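Local coordinates for 6-phospho-beta-d glycosidase (Streptococcus pyogenes, PDB 5FOO), which probably hydrolyses 6-phospho-beta-glucosides as a glycoside hydrolase of family 1, and binds 6-phosphocyclophellitol in its sugar phosphate pocket, at residues Asn334-Trp339 against Gly370-Asp375; Ile384-Arg389 against Arg445-Ala450. The protein carries 1 engineered substitution. All coordinates share one frame; numbering follows the deposited sequence.

Contact 1. Residues Asn334-Trp339 against Gly370-Asp375. With JAZ (6-phosphocyclophellitol), chain G.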
ATOM      1  N   ASN A 334     -20.476   3.338   2.560  1.00 36.39           N
ATOM      2  CA  ASN A 334     -19.951   4.430   3.352  1.00 33.06           C
ATOM      3  C   ASN A 334     -20.271   5.693   2.534  1.00 35.43           C
ATOM      4  O   ASN A 334     -19.655   5.952   1.462  1.00 31.73           O
ATOM      5  CB  ASN A 334     -18.447   4.253   3.503  1.00 35.12           C
ATOM      6  CG  ASN A 334     -17.775   5.407   4.203  1.00 37.60           C
ATOM      7  OD1 ASN A 334     -18.385   6.452   4.459  1.00 35.79           O
ATOM      8  ND2 ASN A 334     -16.497   5.232   4.504  1.00 34.75           N
ATOM      9  N   VAL A 335     -21.233   6.473   3.016  1.00 38.07           N
ATOM     10  CA  VAL A 335     -21.726   7.657   2.217  1.00 42.05           C
ATOM     11  C   VAL A 335     -20.671   8.720   1.982  1.00 41.46           C
ATOM     12  O   VAL A 335     -20.535   9.153   0.849  1.00 44.75           O
ATOM     13  CB  VAL A 335     -23.008   8.262   2.843  1.00 53.94           C
ATOM     14  CG1 VAL A 335     -23.424   9.601   2.196  1.00 54.95           C
ATOM     15  CG2 VAL A 335     -24.156   7.249   2.753  1.00 56.19           C
ATOM     16  N   ASP A 336     -19.870   9.099   3.001  1.00 50.48           N
ATOM     17  CA  ASP A 336     -18.760  10.130   2.839  1.00 52.51           C
ATOM     18  C   ASP A 336     -17.787   9.793   1.729  1.00 44.61           C
ATOM     19  O   ASP A 336     -17.247  10.651   1.079  1.00 44.76           O
ATOM     20  CB  ASP A 336     -17.895  10.328   4.108  1.00 51.66           C
ATOM     21  CG  ASP A 336     -18.557  11.183   5.161  1.00 59.79           C
ATOM     22  OD1 ASP A 336     -19.631  11.815   4.928  1.00 58.59           O
ATOM     23  OD2 ASP A 336     -17.989  11.183   6.272  1.00 59.54           O
ATOM     24  N   LYS A 337     -17.543   8.521   1.538  1.00 38.55           N
ATOM     25  CA  LYS A 337     -16.523   8.097   0.640  1.00 39.34           C
ATOM     26  C   LYS A 337     -17.047   7.590  -0.722  1.00 36.56           C
ATOM     27  O   LYS A 337     -16.278   7.463  -1.672  1.00 40.25           O
ATOM     28  CB  LYS A 337     -15.763   7.001   1.435  1.00 47.99           C
ATOM     29  CG  LYS A 337     -14.403   6.645   0.935  1.00 48.62           C
ATOM     30  CD  LYS A 337     -13.326   7.717   1.046  1.00 43.15           C
ATOM     31  CE  LYS A 337     -12.293   7.245   0.048  1.00 39.50           C
ATOM     32  NZ  LYS A 337     -11.317   8.239  -0.443  1.00 44.91           N
ATOM     33  N   GLY A 338     -18.342   7.241  -0.804  1.00 40.65           N
ATOM     34  CA  GLY A 338     -18.900   6.568  -1.971  1.00 34.87           C
ATOM     35  C   GLY A 338     -18.370   5.151  -2.167  1.00 39.36           C
ATOM     36  O   GLY A 338     -18.342   4.661  -3.290  1.00 39.77           O
ATOM     37  N   TRP A 339     -17.970   4.467  -1.087  1.00 34.63           N
ATOM     38  CA  TRP A 339     -17.457   3.113  -1.198  1.00 32.92           C
ATOM     39  C   TRP A 339     -18.372   2.082  -0.588  1.00 28.55           C
ATOM     40  O   TRP A 339     -18.859   2.242   0.546  1.00 31.09           O
ATOM     41  CB  TRP A 339     -16.097   3.003  -0.503  1.00 36.83           C
ATOM     42  CG  TRP A 339     -14.953   3.607  -1.274  1.00 37.08           C
ATOM     43  CD1 TRP A 339     -15.008   4.168  -2.503  1.00 40.73           C
ATOM     44  CD2 TRP A 339     -13.582   3.717  -0.849  1.00 36.51           C
ATOM     45  NE1 TRP A 339     -13.768   4.607  -2.874  1.00 35.35           N
ATOM     46  CE2 TRP A 339     -12.872   4.324  -1.886  1.00 35.49           C
ATOM     47  CE3 TRP A 339     -12.888   3.350   0.312  1.00 36.53           C
ATOM     48  CZ2 TRP A 339     -11.493   4.603  -1.799  1.00 32.50           C
ATOM     49  CZ3 TRP A 339     -11.566   3.605   0.391  1.00 36.48           C
ATOM     50  CH2 TRP A 339     -10.865   4.225  -0.666  1.00 35.29           C
ATOM     51  N   GLY A 370     -12.565   5.544   6.331  1.00 28.35           N
ATOM     52  CA  GLY A 370     -12.310   6.964   6.352  1.00 31.17           C
ATOM     53  C   GLY A 370     -13.635   7.731   6.336  1.00 31.72           C
ATOM     54  O   GLY A 370     -14.510   7.403   5.519  1.00 30.07           O
ATOM     55  N   ILE A 371     -13.750   8.752   7.193  1.00 29.23           N
ATOM     56  CA  ILE A 371     -15.007   9.508   7.437  1.00 36.32           C
ATOM     57  C   ILE A 371     -14.610  10.958   7.591  1.00 37.43           C
ATOM     58  O   ILE A 371     -13.561  11.247   8.164  1.00 32.88           O
ATOM     59  CB  ILE A 371     -15.659   8.981   8.746  1.00 42.41           C
ATOM     60  CG1 ILE A 371     -16.159   7.552   8.521  1.00 46.96           C
ATOM     61  CG2 ILE A 371     -16.795   9.833   9.307  1.00 39.52           C
ATOM     62  CD1 ILE A 371     -17.188   7.452   7.412  1.00 48.66           C
ATOM     63  N   SER A 372     -15.409  11.874   7.054  1.00 38.51           N
ATOM     64  CA  SER A 372     -15.239  13.324   7.316  1.00 41.21           C
ATOM     65  C   SER A 372     -16.022  13.814   8.556  1.00 37.32           C
ATOM     66  O   SER A 372     -16.805  13.085   9.166  1.00 41.44           O
ATOM     67  CB  SER A 372     -15.633  14.136   6.077  1.00 44.96           C
ATOM     68  OG  SER A 372     -16.986  13.904   5.798  1.00 47.49           O
ATOM     69  N   GLY A 373     -15.749  15.040   8.963  1.00 38.44           N
ATOM     70  CA  GLY A 373     -16.525  15.679  10.010  1.00 39.46           C
ATOM     71  C   GLY A 373     -16.619  14.903  11.316  1.00 46.16           C
ATOM     72  O   GLY A 373     -17.707  14.862  11.964  1.00 41.77           O
ATOM     73  N   GLU A 374     -15.490  14.316  11.747  1.00 39.13           N
ATOM     74  CA  GLU A 374     -15.557  13.466  12.933  1.00 39.81           C
ATOM     75  C   GLU A 374     -15.771  14.284  14.198  1.00 43.39           C
ATOM     76  O   GLU A 374     -16.004  13.697  15.249  1.00 40.83           O
ATOM     77  CB  GLU A 374     -14.300  12.577  13.096  1.00 38.37           C
ATOM     78  CG  GLU A 374     -14.144  11.515  12.026  1.00 36.09           C
ATOM     79  CD  GLU A 374     -13.154  10.432  12.415  1.00 33.20           C
ATOM     80  OE1 GLU A 374     -12.004  10.779  12.847  1.00 33.15           O
ATOM     81  OE2 GLU A 374     -13.566   9.252  12.295  1.00 29.13           O
ATOM     82  N   ASP A 375     -15.620  15.618  14.120  1.00 47.11           N
ATOM     83  CA  ASP A 375     -16.095  16.526  15.189  1.00 49.38           C
ATOM     84  C   ASP A 375     -17.457  16.259  15.647  1.00 41.66           C
ATOM     85  O   ASP A 375     -17.747  16.306  16.822  1.00 50.39           O
ATOM     86  CB  ASP A 375     -16.075  17.968  14.770  1.00 56.68           C
ATOM     87  CG  ASP A 375     -15.031  18.693  15.476  1.00 63.54           C
ATOM     88  OD1 ASP A 375     -15.243  19.006  16.678  1.00 65.69           O
ATOM     89  OD2 ASP A 375     -13.975  18.866  14.855  1.00 71.28           O
TER
HETATM   90  C2  JAZ G1464      -4.341   5.612   1.470  1.00 26.07           C
HETATM   91  C3  JAZ G1464      -3.093   4.708   1.566  1.00 26.17           C
HETATM   92  C4  JAZ G1464      -3.217   3.520   0.619  1.00 27.23           C
HETATM   93  C5  JAZ G1464      -4.456   2.679   0.895  1.00 27.97           C
HETATM   94  C6  JAZ G1464      -5.693   3.551   0.927  1.00 27.41           C
HETATM   95  C7  JAZ G1464      -5.539   4.754   1.858  1.00 27.03           C
HETATM   96  C8  JAZ G1464      -6.836   5.545   2.004  1.00 30.22           C
HETATM   97  O9  JAZ G1464      -7.161   6.065   0.717  1.00 31.84           O
HETATM   98  P10 JAZ G1464      -7.940   7.446   0.619  1.00 33.46           P
HETATM   99  O11 JAZ G1464      -8.049   7.686  -0.845  1.00 38.26           O
HETATM  100  O12 JAZ G1464      -7.334   8.471   1.485  1.00 44.00           O
HETATM  101  O13 JAZ G1464      -9.253   7.203   1.224  1.00 33.99           O
HETATM  102  O14 JAZ G1464      -6.038   3.948  -0.406  1.00 29.32           O
HETATM  103  O15 JAZ G1464      -4.261   6.692   2.407  1.00 26.66           O
HETATM  104  O16 JAZ G1464      -1.993   5.491   1.177  1.00 27.02           O
HETATM  105  O17 JAZ G1464      -2.052   2.716   0.693  1.00 29.49           O

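Contact 2. Residues Ile384-Arg389 against Arg445-Ala450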
ATOM      1  N   ILE A 384     -13.463  11.487  20.266  1.00 33.96           N
ATOM      2  CA  ILE A 384     -14.252  11.008  19.159  1.00 35.90           C
ATOM      3  C   ILE A 384     -14.788   9.599  19.408  1.00 34.87           C
ATOM      4  O   ILE A 384     -14.023   8.704  19.612  1.00 36.70           O
ATOM      5  CB  ILE A 384     -13.454  11.060  17.838  1.00 37.95           C
ATOM      6  CG1 ILE A 384     -13.079  12.513  17.495  1.00 38.82           C
ATOM      7  CG2 ILE A 384     -14.287  10.487  16.702  1.00 36.50           C
ATOM      8  CD1 ILE A 384     -12.143  12.673  16.304  1.00 39.99           C
ATOM      9  N   GLN A 385     -16.113   9.429  19.381  1.00 39.20           N
ATOM     10  CA  GLN A 385     -16.769   8.125  19.543  1.00 36.20           C
ATOM     11  C   GLN A 385     -17.017   7.522  18.230  1.00 37.61           C
ATOM     12  O   GLN A 385     -18.129   7.550  17.730  1.00 37.10           O
ATOM     13  CB  GLN A 385     -18.112   8.270  20.260  1.00 39.91           C
ATOM     14  CG  GLN A 385     -17.954   8.928  21.608  1.00 43.35           C
ATOM     15  CD  GLN A 385     -16.905   8.239  22.486  1.00 44.26           C
ATOM     16  OE1 GLN A 385     -15.851   8.805  22.775  1.00 53.95           O
ATOM     17  NE2 GLN A 385     -17.189   7.024  22.903  1.00 44.89           N
ATOM     18  N   ASP A 386     -15.977   6.913  17.675  1.00 36.67           N
ATOM     19  CA  ASP A 386     -16.040   6.358  16.320  1.00 31.60           C
ATOM     20  C   ASP A 386     -16.493   4.935  16.325  1.00 33.83           C
ATOM     21  O   ASP A 386     -15.734   4.034  15.899  1.00 35.00           O
ATOM     22  CB  ASP A 386     -14.687   6.512  15.588  1.00 31.42           C
ATOM     23  CG  ASP A 386     -13.489   5.910  16.352  1.00 28.76           C
ATOM     24  OD1 ASP A 386     -13.534   5.695  17.591  1.00 29.48           O
ATOM     25  OD2 ASP A 386     -12.448   5.716  15.709  1.00 28.73           O
ATOM     26  N   ASP A 387     -17.722   4.685  16.787  1.00 35.03           N
ATOM     27  CA  ASP A 387     -18.230   3.299  16.788  1.00 37.65           C
ATOM     28  C   ASP A 387     -18.441   2.722  15.395  1.00 35.02           C
ATOM     29  O   ASP A 387     -18.347   1.505  15.239  1.00 33.27           O
ATOM     30  CB  ASP A 387     -19.387   3.001  17.759  1.00 44.12           C
ATOM     31  CG  ASP A 387     -20.417   4.050  17.787  1.00 56.65           C
ATOM     32  OD1 ASP A 387     -20.861   4.501  16.700  1.00 57.47           O
ATOM     33  OD2 ASP A 387     -20.785   4.425  18.929  1.00 73.86           O
ATOM     34  N   TYR A 388     -18.718   3.569  14.389  1.00 31.71           N
ATOM     35  CA  TYR A 388     -18.665   3.127  12.995  1.00 29.93           C
ATOM     36  C   TYR A 388     -17.301   2.457  12.649  1.00 30.54           C
ATOM     37  O   TYR A 388     -17.261   1.512  11.909  1.00 31.05           O
ATOM     38  CB  TYR A 388     -18.936   4.266  12.025  1.00 31.22           C
ATOM     39  CG  TYR A 388     -18.112   5.493  12.315  1.00 28.88           C
ATOM     40  CD1 TYR A 388     -18.593   6.485  13.162  1.00 33.25           C
ATOM     41  CD2 TYR A 388     -16.876   5.688  11.715  1.00 29.58           C
ATOM     42  CE1 TYR A 388     -17.820   7.617  13.459  1.00 34.47           C
ATOM     43  CE2 TYR A 388     -16.109   6.829  11.973  1.00 30.27           C
ATOM     44  CZ  TYR A 388     -16.595   7.785  12.849  1.00 34.30           C
ATOM     45  OH  TYR A 388     -15.883   8.890  13.153  1.00 39.30           O
ATOM     46  N   ARG A 389     -16.184   2.974  13.165  1.00 32.40           N
ATOM     47  CA  ARG A 389     -14.845   2.415  12.834  1.00 28.38           C
ATOM     48  C   ARG A 389     -14.587   1.069  13.572  1.00 26.33           C
ATOM     49  O   ARG A 389     -14.120   0.086  12.998  1.00 26.98           O
ATOM     50  CB  ARG A 389     -13.755   3.436  13.164  1.00 27.41           C
ATOM     51  CG  ARG A 389     -12.364   2.934  12.810  1.00 28.36           C
ATOM     52  CD  ARG A 389     -11.347   4.037  12.787  1.00 29.88           C
ATOM     53  NE  ARG A 389     -11.681   4.946  11.718  1.00 29.40           N
ATOM     54  CZ  ARG A 389     -12.129   6.188  11.868  1.00 29.16           C
ATOM     55  NH1 ARG A 389     -12.297   6.739  13.088  1.00 28.79           N
ATOM     56  NH2 ARG A 389     -12.426   6.894  10.750  1.00 26.49           N
ATOM     57  N   ARG A 445      -5.059  12.816  19.825  1.00 31.18           N
ATOM     58  CA  ARG A 445      -5.997  12.384  20.811  1.00 31.60           C
ATOM     59  C   ARG A 445      -6.634  11.080  20.398  1.00 29.63           C
ATOM     60  O   ARG A 445      -7.357  11.031  19.394  1.00 29.03           O
ATOM     61  CB  ARG A 445      -7.090  13.448  20.986  1.00 36.24           C
ATOM     62  CG  ARG A 445      -8.114  12.947  21.978  1.00 40.01           C
ATOM     63  CD  ARG A 445      -8.865  14.042  22.705  1.00 46.68           C
ATOM     64  NE  ARG A 445      -9.462  13.406  23.886  1.00 60.03           N
ATOM     65  CZ  ARG A 445     -10.317  13.969  24.739  1.00 71.29           C
ATOM     66  NH1 ARG A 445     -10.723  15.233  24.578  1.00 69.54           N
ATOM     67  NH2 ARG A 445     -10.780  13.233  25.759  1.00 75.73           N
ATOM     68  N   PRO A 446      -6.395  10.011  21.173  1.00 33.34           N
ATOM     69  CA  PRO A 446      -6.991   8.687  20.857  1.00 29.98           C
ATOM     70  C   PRO A 446      -8.484   8.754  20.697  1.00 33.76           C
ATOM     71  O   PRO A 446      -9.145   9.442  21.479  1.00 31.45           O
ATOM     72  CB  PRO A 446      -6.668   7.860  22.096  1.00 31.60           C
ATOM     73  CG  PRO A 446      -5.346   8.437  22.567  1.00 31.33           C
ATOM     74  CD  PRO A 446      -5.399   9.924  22.273  1.00 29.61           C
ATOM     75  N   LYS A 447      -9.012   8.009  19.733  1.00 33.01           N
ATOM     76  CA  LYS A 447     -10.455   7.888  19.551  1.00 29.47           C
ATOM     77  C   LYS A 447     -10.892   6.629  20.278  1.00 32.52           C
ATOM     78  O   LYS A 447     -10.047   5.793  20.707  1.00 31.37           O
ATOM     79  CB  LYS A 447     -10.849   7.814  18.061  1.00 27.20           C
ATOM     80  CG  LYS A 447     -10.157   8.813  17.175  1.00 25.61           C
ATOM     81  CD  LYS A 447     -10.675   8.749  15.729  1.00 25.91           C
ATOM     82  CE  LYS A 447      -9.816   9.599  14.797  1.00 23.95           C
ATOM     83  NZ  LYS A 447      -9.922   9.252  13.359  1.00 26.45           N
ATOM     84  N   ALA A 448     -12.204   6.475  20.440  1.00 32.22           N
ATOM     85  CA  ALA A 448     -12.704   5.238  21.021  1.00 31.65           C
ATOM     86  C   ALA A 448     -12.153   3.975  20.352  1.00 33.43           C
ATOM     87  O   ALA A 448     -12.010   2.955  21.023  1.00 32.64           O
ATOM     88  CB  ALA A 448     -14.207   5.183  20.979  1.00 34.67           C
ATOM     89  N   SER A 449     -11.904   4.010  19.049  1.00 30.51           N
ATOM     90  CA  SER A 449     -11.461   2.795  18.372  1.00 31.28           C
ATOM     91  C   SER A 449     -10.049   2.429  18.805  1.00 28.00           C
ATOM     92  O   SER A 449      -9.714   1.268  18.783  1.00 28.76           O
ATOM     93  CB  SER A 449     -11.530   2.900  16.859  1.00 30.71           C
ATOM     94  OG  SER A 449     -10.742   3.964  16.484  1.00 30.29           O
ATOM     95  N   ALA A 450      -9.253   3.392  19.243  1.00 28.89           N
ATOM     96  CA  ALA A 450      -7.910   3.083  19.744  1.00 29.80           C
ATOM     97  C   ALA A 450      -7.948   2.187  20.988  1.00 33.16           C
ATOM     98  O   ALA A 450      -7.087   1.300  21.111  1.00 32.06           O
ATOM     99  CB  ALA A 450      -7.146   4.356  20.059  1.00 29.32           C
TER
HETATM  100  O   HOH W   1     -10.643  11.835  19.786  1.00 34.68           O

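Contact 1. Residues Asn334-Trp339 against Gly370-Asp375
Asn334 and Gly370 form the tight, buried end of this contact between two loops. The amide ND2 of Asn334 gives a hydrogen bond of 3.1 Å to Gly370 O, nearly straight at 165°; the acceptor lies close to the amide plane, while the donor sits tilted from the plane of the carbonyl. CG of Asn334 stands anti to the backbone N (chi1 175°), which carries the amide across the gap. There the side chain of Ile371 crosses it at a slant, with the methyl CD1 3.3 Å from Asn334 OD1.

Toward the solvent, where Asp336 and Ser372 are partly exposed, the packing gives way to a polar grip on one oxygen. Asp336 OD2 accepts the backbone N of Ser372 at 2.8 Å, from above the carboxylate plane, and more weakly the hydroxyl OG of the same residue. The methyl CG2 of Ile371 lies 3.5 Å from Asp336 OD2.

Lys337 starts toward Gly370 but bends at chi2 (67°) and leads away, its CE lying over the rim of one face of the Trp339 ring. NZ then bonds the phosphate oxygen O13 of 6-phosphocyclophellitol at 2.8 Å, with a weak second bond to O11. Tyr432, also hydrogen-bonded to the ligand, touches both Lys337 and Trp339. A G1 beta bulge sets Gly338 and Trp339 opposite Asn334, and the turn so formed carries Lys337 and Trp339 into the phosphate end of the ligand pocket, at the C-terminal ends of the barrel strands, where the active site of a TIM-barrel glycosidase lies.

Contact 2. Residues Ile384-Arg389 against Arg445-Ala450
Two short side chains with positive first torsions meet here: Asp386 CG and Ser449 OG each stand between their own backbone N and carbonyl carbon (chi1 55° and 58°), bringing the hydroxyl to the syn side of OD2, somewhat out of the carboxylate plane. Asp386 OD2 accepts Ser449 OG at 2.6 Å, and Asp386 OD1 takes the backbone N of Ser449 at 2.8 Å, also syn. The anti lone pair of OD2 receives Arg389 NH1 at 2.8 Å, a salt bridge lying near the guanidinium plane. Both carboxylate oxygens are thus held by donors, which should fix the rotation of the group and probably favours its charged form.

Beside this centre, Ala448 N bonds Ile384 O at 3.0 Å, almost straight at 177°. Lys447 runs alongside Ile384, pointing the same way, its CG 4.0 Å from Ile384 CB. The ammonium NZ of Lys447 comes 3.5 Å from Arg389 NH1, a proximity of like charges probably offset by Glu374, the acidic partner of both; Asp420 is a further partner of Lys447. A water accepts from Ile384 N and lies near Pro446 O.

An inverse gamma turn is centred on Asp386, which occupies the N-cap position of helix 387-405, yet its carboxylate reaches across to the first turn of helix 448-459. The arrangement joins the N-terminal ends of two neighbouring helices on the outside of the TIM barrel.

How the contacts relate
Both contacts lie on the same side of the chain's centre, about 14 Å apart between centres, but contact 2 is buried whereas contact 1 is partly buried and opens toward solvent and the ligand. Contact 1 joins two loops through a few hydrogen bonds and turns a lysine to the bound phosphate; contact 2 joins the starts of two helices by N-H and hydroxyl donors given to a carbonyl and a carboxylate, with a salt bridge inside 384-389. Glu374, in the 370-375 segment, links them: its OE1 forms a salt bridge of 2.6 Å with Lys447 NZ, and OE2 is probably hydrogen-bonded to Tyr388 OH. Ile371 CG1 also packs 3.5 Å from Tyr388 CE2.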